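Side-chain contacts in putative hexose oxidase (Nonomuraea sp. ATCC 39727, PDB 5AWV), which probably oxidises a sugar of teicoplanin-type glycopeptide antibiotics, using an FAD that is covalently attached to the protein: residues K46-N51 with D107-T112; A85-G90 with D95-P100; K365-Y370 with K447-V452; D477-G482 with V488-L493. One frame throughout, in Å; residues are numbered along the deposited sequence.

Contact 1 of 4, residues K46-N51 with D107-T112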
# COMPACT_ATOMS: atom_id res chain seq x y z
N LYS A 46 6.43 -6.94 16.85
CA LYS A 46 7.75 -6.46 16.43
C LYS A 46 8.04 -7.06 15.08
O LYS A 46 8.83 -6.53 14.28
CB LYS A 46 8.81 -6.92 17.45
CG LYS A 46 10.22 -6.34 17.29
CD LYS A 46 11.20 -7.05 18.24
CE LYS A 46 11.87 -8.17 17.55
NZ LYS A 46 12.88 -7.59 16.62
N LEU A 47 7.47 -8.23 14.84
CA LEU A 47 7.84 -9.02 13.65
C LEU A 47 6.80 -9.01 12.59
O LEU A 47 6.80 -9.86 11.72
CB LEU A 47 8.18 -10.47 14.05
CG LEU A 47 9.48 -10.65 14.82
CD1 LEU A 47 9.52 -12.09 15.30
CD2 LEU A 47 10.76 -10.26 14.07
N ARG A 48 5.84 -8.13 12.66
CA ARG A 48 4.82 -8.27 11.63
C ARG A 48 5.02 -7.45 10.36
O ARG A 48 4.20 -7.47 9.49
CB ARG A 48 3.45 -8.05 12.20
CG ARG A 48 3.07 -6.66 12.52
CD ARG A 48 1.59 -6.77 12.90
NE ARG A 48 1.06 -5.44 13.03
CZ ARG A 48 0.47 -4.72 12.06
NH1 ARG A 48 0.16 -5.23 10.88
NH2 ARG A 48 0.10 -3.50 12.36
N GLY A 49 6.16 -6.80 10.22
CA GLY A 49 6.59 -6.31 8.92
C GLY A 49 6.71 -7.43 7.90
O GLY A 49 7.13 -8.55 8.24
N ALA A 50 6.36 -7.11 6.65
CA ALA A 50 6.48 -8.02 5.52
C ALA A 50 7.90 -8.36 5.08
O ALA A 50 8.19 -9.52 4.71
CB ALA A 50 5.72 -7.48 4.33
N ASN A 51 8.79 -7.39 5.09
CA ASN A 51 10.08 -7.60 4.56
C ASN A 51 11.05 -7.95 5.69
O ASN A 51 11.43 -7.10 6.48
CB ASN A 51 10.52 -6.38 3.74
CG ASN A 51 11.84 -6.61 2.99
OD1 ASN A 51 12.66 -7.46 3.34
ND2 ASN A 51 12.03 -5.87 1.90
N ASP A 107 0.86 0.94 16.59
CA ASP A 107 0.37 -0.14 15.77
C ASP A 107 -1.13 0.03 15.62
O ASP A 107 -1.85 0.09 16.61
CB ASP A 107 0.74 -1.49 16.37
CG ASP A 107 0.36 -2.67 15.45
OD1 ASP A 107 -0.82 -2.71 14.99
OD2 ASP A 107 1.26 -3.49 15.15
N MET A 108 -1.61 0.12 14.38
CA MET A 108 -3.01 0.43 14.08
C MET A 108 -3.94 -0.75 13.88
O MET A 108 -5.12 -0.55 13.44
CB MET A 108 -3.10 1.32 12.86
CG MET A 108 -2.19 2.57 12.88
SD MET A 108 -2.47 3.78 14.19
CE MET A 108 -3.59 4.79 13.33
N SER A 109 -3.47 -1.92 14.24
CA SER A 109 -4.16 -3.21 14.04
C SER A 109 -5.62 -3.21 14.51
O SER A 109 -6.50 -3.87 13.88
CB SER A 109 -3.48 -4.32 14.83
OG SER A 109 -2.24 -4.74 14.35
N LEU A 110 -5.90 -2.53 15.63
CA LEU A 110 -7.27 -2.47 16.15
C LEU A 110 -8.18 -1.52 15.39
O LEU A 110 -9.40 -1.61 15.59
CB LEU A 110 -7.25 -2.15 17.65
CG LEU A 110 -6.54 -3.12 18.60
CD1 LEU A 110 -6.54 -2.56 20.00
CD2 LEU A 110 -7.19 -4.48 18.65
N LEU A 111 -7.66 -0.62 14.53
CA LEU A 111 -8.51 0.34 13.82
C LEU A 111 -8.98 -0.12 12.50
O LEU A 111 -8.34 0.19 11.49
CB LEU A 111 -7.77 1.67 13.62
CG LEU A 111 -7.52 2.49 14.90
CD1 LEU A 111 -6.52 3.65 14.73
CD2 LEU A 111 -8.82 3.05 15.51
N THR A 112 -10.11 -0.81 12.44
CA THR A 112 -10.51 -1.56 11.24
C THR A 112 -11.97 -1.27 10.78
O THR A 112 -12.57 -2.09 10.12
CB THR A 112 -10.38 -3.08 11.45
OG1 THR A 112 -11.23 -3.44 12.53
CG2 THR A 112 -9.02 -3.50 11.75
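The Arg48 guanidinium meets the Asp107 carboxylate at its edge, while Ser109 OG sits over one of its faces, 3.2 Å above the plane and displaced toward the rim. The two flat groups are not coplanar, their planes being turned 47° apart. The straightest of the three bonds to the acid (154°) runs from Arg48 NE to Asp107 OD2 over 2.9 Å, with OD2 lying almost exactly in the guanidinium plane and receiving the hydrogen on its syn lone pair. Two further bonds, from Arg48 NH2 to Asp107 OD1 and to OD2, are bent and weak, as expected of one nitrogen placed close to both oxygens. An extended chain from CG to NE lets arginine span the distance from the loop after helix 42-46 to the end of strand 104-107.

The carboxylate is held from its own side as well. Asp107 OD1 accepts from Ser109 N at 2.9 Å, which closes an Asx turn, and from the Ser109 hydroxyl OG at 2.6 Å. Serine suits the place because it is small enough to lie against the face of the guanidinium while still giving its proton to the aspartate. Arg48 NH2 also donates to the carbonyl oxygen of Ser88 in the FAD-binding loop, and Leu140 of a second subunit packs on Ser109. With so many donors around one buried carboxylate, Asp107 is probably kept ionised, and the ion pair joins the two chain segments beside the cofactor site.

Contact 2 of 4, residues A85-G90 with D95-P100. With FAD (flavin-adenine dinucleotide), chain M.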
# COMPACT_ATOMS: atom_id res chain seq x y z
N ALA A 85 7.26 5.47 15.08
CA ALA A 85 6.81 5.14 13.73
C ALA A 85 5.44 4.43 13.84
O ALA A 85 5.20 3.72 14.81
CB ALA A 85 7.83 4.25 13.06
N VAL A 86 4.57 4.67 12.88
CA VAL A 86 3.23 4.06 12.84
C VAL A 86 3.35 2.80 12.00
O VAL A 86 4.11 2.78 11.05
CB VAL A 86 2.17 4.98 12.17
CG1 VAL A 86 0.80 4.31 12.18
CG2 VAL A 86 2.19 6.34 12.86
N ARG A 87 2.70 1.71 12.41
CA ARG A 87 2.53 0.57 11.54
C ARG A 87 1.06 0.29 11.30
O ARG A 87 0.31 0.13 12.21
CB ARG A 87 3.19 -0.67 12.07
CG ARG A 87 3.51 -1.66 10.95
CD ARG A 87 3.69 -3.02 11.42
NE ARG A 87 4.78 -3.30 12.40
CZ ARG A 87 6.06 -3.53 12.19
NH1 ARG A 87 6.63 -3.38 11.05
NH2 ARG A 87 6.80 -3.94 13.25
N SER A 88 0.68 0.18 10.05
CA SER A 88 -0.67 -0.22 9.70
C SER A 88 -0.58 -1.62 9.13
O SER A 88 -0.76 -2.60 9.87
CB SER A 88 -1.27 0.81 8.76
OG SER A 88 -1.52 2.02 9.47
N GLY A 89 -0.26 -1.77 7.84
CA GLY A 89 -0.16 -3.14 7.30
C GLY A 89 1.20 -3.78 7.33
O GLY A 89 1.32 -4.98 7.15
N GLY A 90 2.28 -3.01 7.56
CA GLY A 90 3.59 -3.60 7.66
C GLY A 90 4.28 -3.83 6.32
O GLY A 90 5.36 -4.35 6.33
N ASP A 95 13.07 0.46 5.66
CA ASP A 95 13.18 0.36 7.14
C ASP A 95 12.53 1.52 7.90
O ASP A 95 13.00 1.87 8.99
CB ASP A 95 14.65 0.29 7.57
CG ASP A 95 15.37 1.62 7.37
OD1 ASP A 95 14.83 2.59 6.69
OD2 ASP A 95 16.50 1.68 7.91
N PHE A 96 11.43 2.06 7.41
CA PHE A 96 10.86 3.24 8.02
C PHE A 96 10.26 2.92 9.39
O PHE A 96 10.20 3.79 10.26
CB PHE A 96 9.77 3.86 7.16
CG PHE A 96 10.21 4.33 5.80
CD1 PHE A 96 11.56 4.45 5.41
CD2 PHE A 96 9.24 4.73 4.89
CE1 PHE A 96 11.88 4.95 4.16
CE2 PHE A 96 9.59 5.20 3.62
CZ PHE A 96 10.92 5.30 3.24
N VAL A 97 9.81 1.69 9.59
CA VAL A 97 9.23 1.28 10.85
C VAL A 97 10.20 0.41 11.62
O VAL A 97 10.30 0.61 12.85
CB VAL A 97 7.90 0.53 10.63
CG1 VAL A 97 7.26 0.08 11.93
CG2 VAL A 97 6.95 1.43 9.82
N ASP A 98 10.82 -0.57 10.96
CA ASP A 98 11.64 -1.57 11.62
C ASP A 98 13.11 -1.18 11.39
O ASP A 98 13.70 -1.42 10.33
CB ASP A 98 11.39 -2.96 11.10
CG ASP A 98 10.01 -3.48 11.45
OD1 ASP A 98 9.59 -3.36 12.61
OD2 ASP A 98 9.38 -4.08 10.52
N ASN A 99 13.66 -0.45 12.36
CA ASN A 99 15.10 -0.05 12.34
C ASN A 99 15.53 0.07 13.80
O ASN A 99 14.69 0.27 14.66
CB ASN A 99 15.40 1.20 11.46
CG ASN A 99 14.72 2.44 11.94
OD1 ASN A 99 13.85 3.04 11.26
ND2 ASN A 99 15.03 2.82 13.14
N PRO A 100 16.84 0.03 14.05
CA PRO A 100 17.30 0.16 15.44
C PRO A 100 16.94 1.48 16.15
O PRO A 100 16.92 1.51 17.38
CB PRO A 100 18.82 -0.02 15.33
CG PRO A 100 19.11 -0.51 13.94
CD PRO A 100 17.93 -0.24 13.09
PA FAD M . 3.48 0.14 6.80
O1A FAD M . 4.83 -0.54 6.71
O2A FAD M . 2.59 -0.12 7.92
O5B FAD M . 3.65 1.70 6.62
C5B FAD M . 4.42 2.31 5.53
C4B FAD M . 4.80 3.71 5.90
O4B FAD M . 3.67 4.57 6.12
C3B FAD M . 5.66 3.87 7.16
O3B FAD M . 6.55 5.02 7.13
C2B FAD M . 4.58 4.03 8.18
O2B FAD M . 5.09 4.60 9.34
C1B FAD M . 3.57 4.88 7.48
N9A FAD M . 2.24 4.68 8.02
C8A FAD M . 1.54 3.55 8.18
N7A FAD M . 0.29 3.80 8.65
C5A FAD M . 0.17 5.12 8.78
C6A FAD M . -0.86 6.04 9.29
N6A FAD M . -2.00 5.51 9.73
N1A FAD M . -0.59 7.37 9.25
C2A FAD M . 0.62 7.85 8.81
N3A FAD M . 1.64 7.07 8.37
C4A FAD M . 1.45 5.72 8.39
N1 FAD M . 1.54 -0.64 -3.85
C2 FAD M . 0.72 -0.35 -4.90
O2 FAD M . 0.39 0.84 -5.09
N3 FAD M . 0.23 -1.29 -5.71
C4 FAD M . 0.40 -2.61 -5.47
O4 FAD M . -0.10 -3.48 -6.22
C4X FAD M . 1.24 -3.01 -4.34
N5 FAD M . 1.48 -4.33 -4.02
C5X FAD M . 2.18 -4.71 -2.91
C6 FAD M . 2.31 -6.08 -2.62
C7 FAD M . 3.13 -6.38 -1.50
C7M FAD M . 3.36 -7.88 -1.15
C8 FAD M . 3.76 -5.33 -0.62
C8M FAD M . 4.40 -5.68 0.71
C9 FAD M . 3.52 -3.97 -0.94
C9A FAD M . 2.80 -3.63 -2.04
N10 FAD M . 2.56 -2.28 -2.41
C10 FAD M . 1.78 -1.94 -3.51
C1' FAD M . 3.17 -1.16 -1.63
C2' FAD M . 2.27 -0.59 -0.61
O2' FAD M . 1.38 0.27 -1.30
C3' FAD M . 3.16 0.20 0.27
O3' FAD M . 4.12 -0.72 0.78
C4' FAD M . 2.35 0.85 1.42
O4' FAD M . 3.12 1.95 1.91
C5' FAD M . 2.18 -0.17 2.52
O5' FAD M . 1.32 0.35 3.56
P FAD M . 1.24 -0.41 4.93
O1P FAD M . 0.26 0.22 5.78
O2P FAD M . 1.05 -1.90 4.76
O3P FAD M . 2.76 -0.28 5.40
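The strand-to-loop turn that wraps the FAD pyrophosphate in the FAD-binding domain is braced here, where Arg87 on strand 84-87 meets Asp98 in the loop that follows. The grip is end-on: Arg87 NH1 reaches Asp98 OD2 at 2.9 Å in a nearly straight bond (171°), and NH2 reaches OD1 at 2.9 Å. OD1 uses its syn lone pair, whereas OD2 is approached from above the carboxylate plane. A bend at chi3 (-61°) swings the guanidinium round to the acid, and Val97 CG1 lies over one of its faces, 3.6 Å above the plane. Arg87 NH2 has a second acceptor in Leu45 O.

Beyond the strand comes the Ser-Gly-Gly-His sequence of this oxidoreductase family, whose histidine, His91, is covalently joined to FAD. Ser88 N and Gly90 N both donate to FAD O2A, and Gly89 N donates to FAD O1P. Glycine suits both places: FAD O2P leaves no room for a beta carbon at Gly89, and the backbone angles of Gly90 would jam one against the preceding carbonyl oxygen. The Ser88 hydroxyl gives its proton to adenine N7A at 2.7 Å. Val97 is branched, and its other methyl, CG2, packs 3.4 Å from Val86 O, which itself accepts from the FAD ribose hydroxyl O2B.

Contact 3 of 4, residues K365-Y370 with K447-V452. With N1L (2-amino-2-deoxy-beta-D-glucopyranuronic acid), chain B.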
# COMPACT_ATOMS: atom_id res chain seq x y z
N LYS A 365 14.69 -6.59 -2.06
CA LYS A 365 14.93 -5.19 -2.39
C LYS A 365 14.31 -4.91 -3.74
O LYS A 365 14.59 -5.63 -4.72
CB LYS A 365 16.42 -4.92 -2.49
CG LYS A 365 16.85 -3.59 -3.05
CD LYS A 365 16.59 -2.54 -2.06
CE LYS A 365 17.13 -1.21 -2.52
NZ LYS A 365 16.66 -0.18 -1.55
N THR A 366 13.48 -3.87 -3.80
CA THR A 366 12.85 -3.47 -4.99
C THR A 366 13.25 -2.03 -5.26
O THR A 366 13.26 -1.19 -4.34
CB THR A 366 11.31 -3.55 -4.87
OG1 THR A 366 10.89 -4.87 -4.65
CG2 THR A 366 10.64 -3.04 -6.14
N LYS A 367 13.64 -1.74 -6.47
CA LYS A 367 13.96 -0.41 -6.94
C LYS A 367 12.96 -0.10 -8.02
O LYS A 367 12.39 -1.04 -8.61
CB LYS A 367 15.40 -0.32 -7.44
CG LYS A 367 16.39 -0.80 -6.41
CD LYS A 367 17.84 -0.88 -6.80
CE LYS A 367 18.38 0.44 -7.24
NZ LYS A 367 18.60 1.40 -6.11
N ALA A 368 12.69 1.16 -8.31
CA ALA A 368 11.52 1.49 -9.20
C ALA A 368 11.72 2.74 -10.05
O ALA A 368 12.56 3.60 -9.76
CB ALA A 368 10.29 1.70 -8.28
N GLY A 369 10.96 2.81 -11.13
CA GLY A 369 10.92 3.95 -12.05
C GLY A 369 9.57 4.00 -12.72
O GLY A 369 8.85 2.97 -12.78
N TYR A 370 9.17 5.19 -13.18
CA TYR A 370 8.06 5.35 -14.06
C TYR A 370 8.55 5.44 -15.50
O TYR A 370 9.55 6.09 -15.76
CB TYR A 370 7.36 6.65 -13.77
CG TYR A 370 6.40 6.62 -12.63
CD1 TYR A 370 5.09 6.18 -12.85
CD2 TYR A 370 6.74 7.15 -11.39
CE1 TYR A 370 4.16 6.20 -11.82
CE2 TYR A 370 5.80 7.18 -10.35
CZ TYR A 370 4.51 6.70 -10.56
OH TYR A 370 3.55 6.69 -9.59
N LYS A 447 23.28 -3.01 -9.80
CA LYS A 447 23.98 -2.91 -11.11
C LYS A 447 22.90 -2.84 -12.21
O LYS A 447 23.04 -2.07 -13.10
CB LYS A 447 24.97 -4.10 -11.34
CG LYS A 447 25.73 -4.03 -12.64
CD LYS A 447 26.61 -5.28 -12.87
CE LYS A 447 27.32 -5.12 -14.23
NZ LYS A 447 26.40 -5.56 -15.33
N LEU A 448 21.90 -3.71 -12.15
CA LEU A 448 20.78 -3.72 -13.10
C LEU A 448 20.18 -2.31 -13.26
O LEU A 448 20.05 -1.76 -14.38
CB LEU A 448 19.75 -4.71 -12.64
CG LEU A 448 18.33 -4.61 -13.26
CD1 LEU A 448 18.39 -4.86 -14.74
CD2 LEU A 448 17.45 -5.66 -12.59
N TYR A 449 19.94 -1.66 -12.09
CA TYR A 449 19.29 -0.36 -12.08
C TYR A 449 20.17 0.69 -12.62
O TYR A 449 19.77 1.40 -13.51
CB TYR A 449 18.83 -0.04 -10.65
CG TYR A 449 17.86 1.09 -10.49
CD1 TYR A 449 16.50 0.85 -10.57
CD2 TYR A 449 18.29 2.31 -9.97
CE1 TYR A 449 15.56 1.82 -10.23
CE2 TYR A 449 17.38 3.31 -9.64
CZ TYR A 449 16.01 3.06 -9.80
OH TYR A 449 15.10 4.04 -9.48
N ALA A 450 21.43 0.75 -12.13
CA ALA A 450 22.41 1.71 -12.59
C ALA A 450 22.73 1.55 -14.09
O ALA A 450 22.86 2.54 -14.81
CB ALA A 450 23.70 1.60 -11.77
N ASP A 451 22.70 0.32 -14.59
CA ASP A 451 23.01 0.12 -16.06
C ASP A 451 21.84 0.64 -16.87
O ASP A 451 21.99 1.39 -17.88
CB ASP A 451 23.23 -1.34 -16.40
CG ASP A 451 24.57 -1.89 -15.87
OD1 ASP A 451 25.41 -1.15 -15.34
OD2 ASP A 451 24.75 -3.10 -15.94
N VAL A 452 20.64 0.28 -16.43
CA VAL A 452 19.46 0.79 -17.14
C VAL A 452 19.44 2.30 -17.19
O VAL A 452 19.20 2.87 -18.24
CB VAL A 452 18.16 0.21 -16.51
CG1 VAL A 452 16.92 0.89 -17.04
CG2 VAL A 452 18.09 -1.25 -16.76
C1 N1L B . 4.92 -7.73 -4.76
C2 N1L B . 6.51 -7.55 -4.96
C3 N1L B . 6.97 -6.09 -4.77
C4 N1L B . 6.16 -5.24 -5.73
C5 N1L B . 4.67 -5.27 -5.30
C6 N1L B . 3.77 -4.32 -6.14
N2 N1L B . 7.31 -8.38 -4.07
O3 N1L B . 8.42 -5.92 -5.12
O4 N1L B . 6.70 -3.82 -5.79
O5 N1L B . 4.14 -6.65 -5.49
O6B N1L B . 3.23 -4.89 -7.32
O6A N1L B . 4.50 -3.26 -6.62
O HOH W 1 14.12 3.05 -6.72
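Two bends, at chi3 (59°) and chi4 (73°), fold the Lys367 chain back across the Tyr449 ring, and Tyr449 itself has CG anti to the backbone N, which carries the phenol out from helix 438-452 toward strand 363-371. Lys367 CE presses on one face of the ring, coming within 3.3 Å of Tyr449 CD2, a CH-pi contact displaced toward the rim. Its ammonium follows over the same ring: Lys367 NZ lies 4.4 Å from the Tyr449 centroid in a cation-pi contact. The charge has stronger partners in Asp477 and Asp475, with which NZ forms salt bridges. Lysine therefore suits this buried place twice over, with methylenes for the aromatic face and an ammonium for the two acids.

The phenol oxygen goes on to the strand. Tyr449 OH donates to Ala368 O at 2.6 Å, tilted 32° from the carbonyl plane, so the oxygen is met from somewhat above. A water joins the same hydroxyl to the other polar atom of that residue, accepting from Ala368 N at 2.9 Å and donating to Tyr449 OH at 3.1 Å. Lys367 is backbone-paired with Tyr428, so the N-H and C=O of Ala368 turn to the other edge, where tyrosine and water satisfy them.

Thr366, one residue before Lys367, has OG1 2.7 Å from O3 of the bound aminoglucuronic acid. Helix 438-452 thus packs on one face of an antiparallel sheet at its edge strand within the chain, while Thr366 on the other face lines the pocket of the bound sugar, consistent with a substrate site.

Contact 4 of 4, residues D477-G482 with V488-L493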
# COMPACT_ATOMS: atom_id res chain seq x y z
N ASP A 477 18.27 4.07 -1.70
CA ASP A 477 19.38 4.21 -2.59
C ASP A 477 19.25 5.47 -3.40
O ASP A 477 20.29 6.01 -3.89
CB ASP A 477 19.53 3.03 -3.58
CG ASP A 477 19.76 1.70 -2.93
OD1 ASP A 477 19.96 1.53 -1.71
OD2 ASP A 477 19.74 0.74 -3.69
N LEU A 478 18.03 5.98 -3.55
CA LEU A 478 17.84 7.18 -4.34
C LEU A 478 18.35 8.44 -3.61
O LEU A 478 18.60 9.46 -4.23
CB LEU A 478 16.39 7.41 -4.72
CG LEU A 478 15.80 6.38 -5.70
CD1 LEU A 478 14.41 6.84 -6.20
CD2 LEU A 478 16.78 6.18 -6.84
N ALA A 479 18.46 8.36 -2.31
CA ALA A 479 19.12 9.40 -1.48
C ALA A 479 20.59 9.06 -1.17
O ALA A 479 21.17 9.71 -0.33
CB ALA A 479 18.41 9.51 -0.15
N ASP A 480 21.19 8.06 -1.81
CA ASP A 480 22.56 7.70 -1.48
C ASP A 480 23.37 8.26 -2.62
O ASP A 480 23.28 7.72 -3.72
CB ASP A 480 22.72 6.20 -1.38
CG ASP A 480 24.21 5.77 -1.12
OD1 ASP A 480 25.14 6.57 -1.29
OD2 ASP A 480 24.39 4.59 -0.83
N PRO A 481 24.15 9.36 -2.39
CA PRO A 481 24.92 9.98 -3.52
C PRO A 481 26.01 9.06 -4.14
O PRO A 481 26.44 9.32 -5.25
CB PRO A 481 25.52 11.26 -2.90
CG PRO A 481 25.57 10.98 -1.41
CD PRO A 481 24.44 10.01 -1.11
N GLY A 482 26.38 7.97 -3.49
CA GLY A 482 27.16 6.91 -4.15
C GLY A 482 26.44 6.14 -5.25
O GLY A 482 27.06 5.58 -6.11
N VAL A 488 20.24 14.89 -8.99
CA VAL A 488 18.81 15.14 -8.74
C VAL A 488 18.49 14.51 -7.39
O VAL A 488 18.72 13.34 -7.19
CB VAL A 488 17.95 14.53 -9.83
CG1 VAL A 488 16.46 14.84 -9.64
CG2 VAL A 488 18.36 15.12 -11.18
N PRO A 489 18.06 15.32 -6.43
CA PRO A 489 17.73 14.77 -5.16
C PRO A 489 16.53 13.79 -5.18
O PRO A 489 15.68 13.85 -6.07
CB PRO A 489 17.44 16.00 -4.29
CG PRO A 489 17.27 17.11 -5.18
CD PRO A 489 17.78 16.75 -6.54
N TRP A 490 16.58 12.85 -4.24
CA TRP A 490 15.52 11.81 -4.10
C TRP A 490 14.14 12.40 -4.16
O TRP A 490 13.25 11.90 -4.90
CB TRP A 490 15.68 11.07 -2.78
CG TRP A 490 15.41 11.92 -1.51
CD1 TRP A 490 16.35 12.60 -0.76
CD2 TRP A 490 14.15 12.09 -0.82
NE1 TRP A 490 15.74 13.18 0.31
CE2 TRP A 490 14.40 12.90 0.30
CE3 TRP A 490 12.86 11.62 -1.03
CZ2 TRP A 490 13.41 13.24 1.20
CZ3 TRP A 490 11.86 12.04 -0.18
CH2 TRP A 490 12.14 12.84 0.93
N HIS A 491 13.94 13.53 -3.45
CA HIS A 491 12.60 14.12 -3.38
C HIS A 491 12.08 14.65 -4.69
O HIS A 491 10.88 14.70 -4.93
CB HIS A 491 12.51 15.13 -2.23
CG HIS A 491 13.55 16.19 -2.24
ND1 HIS A 491 13.65 17.16 -3.22
CD2 HIS A 491 14.54 16.43 -1.37
CE1 HIS A 491 14.64 17.98 -2.93
NE2 HIS A 491 15.18 17.56 -1.80
N ASP A 492 12.97 15.04 -5.58
CA ASP A 492 12.57 15.43 -6.92
C ASP A 492 12.22 14.27 -7.83
O ASP A 492 11.36 14.42 -8.66
CB ASP A 492 13.60 16.30 -7.56
CG ASP A 492 13.76 17.71 -6.80
OD1 ASP A 492 13.06 18.03 -5.76
OD2 ASP A 492 14.56 18.49 -7.32
N LEU A 493 12.83 13.13 -7.64
CA LEU A 493 12.46 11.97 -8.38
C LEU A 493 11.04 11.46 -7.92
O LEU A 493 10.24 11.09 -8.76
CB LEU A 493 13.49 10.81 -8.09
CG LEU A 493 14.96 11.13 -8.48
CD1 LEU A 493 15.81 9.92 -8.16
CD2 LEU A 493 14.99 11.47 -9.95
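His491 ND1 donates to Asp492 OD1 at 2.7 Å, on the first turn of a helix whose opening residue, Trp490, packs against Leu478 and Ala479. The bond lies close to the imidazole plane but reaches the acid from above its carboxylate plane, 55° out of it. Pro489 CB lies over one face of the same imidazole.

The contact proper is apolar. Trp490 has CG between its own N and carbonyl carbon (chi1 67°), which turns the indole away from 477-482, with His491 CB over one of its faces, and leaves CB facing the other segment, 3.6 Å from Leu478 O. Leu478 O is itself an acceptor for Asn484 ND2, so the carbonyl is satisfied although Trp490 CB merely packs on it. Ala479 CB sits obliquely 3.8 Å from Trp490 CD1, its small methyl letting the broad ring come close to the backbone. Deeper in, the branched ends of two leucines meet, Leu478 CD1 with Leu493 CD1 at 3.9 Å, and both also touch Val459.

Just after Ala479, Asp480 OD1 accepts from Gly482 N at 2.9 Å, closing an Asx turn, and Arg79 of a third subunit packs on Pro481 nearby. Pro489 stands at the N-cap position, its rigid ring fixing phi where the chain enters the helix. A short 3-10 turn, a loop and a helix entered through Pro489, folded on one another through leucine and tryptophan, make up this part of the berberine-like C-terminal region.

Overall arrangement
The four contacts form two touching pairs. Contacts 1 and 2, centres 9 Å apart, meet around FAD: contact 2 is nested in the loop that contact 1 closes. A probable hydrogen bond from Arg48 NH2 to Ser88 O, 2.8 Å, ties the ion pair of contact 1 to the phosphate loop, and Met108 N to Arg87 O, 2.9 Å, is a separate probable backbone bond. Contacts 3 and 4, centres 13 Å apart, are joined by the salt bridge from Lys367 NZ to Asp477 OD2, 2.8 Å. The pairs stand 21 to 28 Å apart between centres and do not touch. Contact 3 borders the sugar pocket, yet the Ala368 side chain is still about 10 Å from the nearest FAD atom.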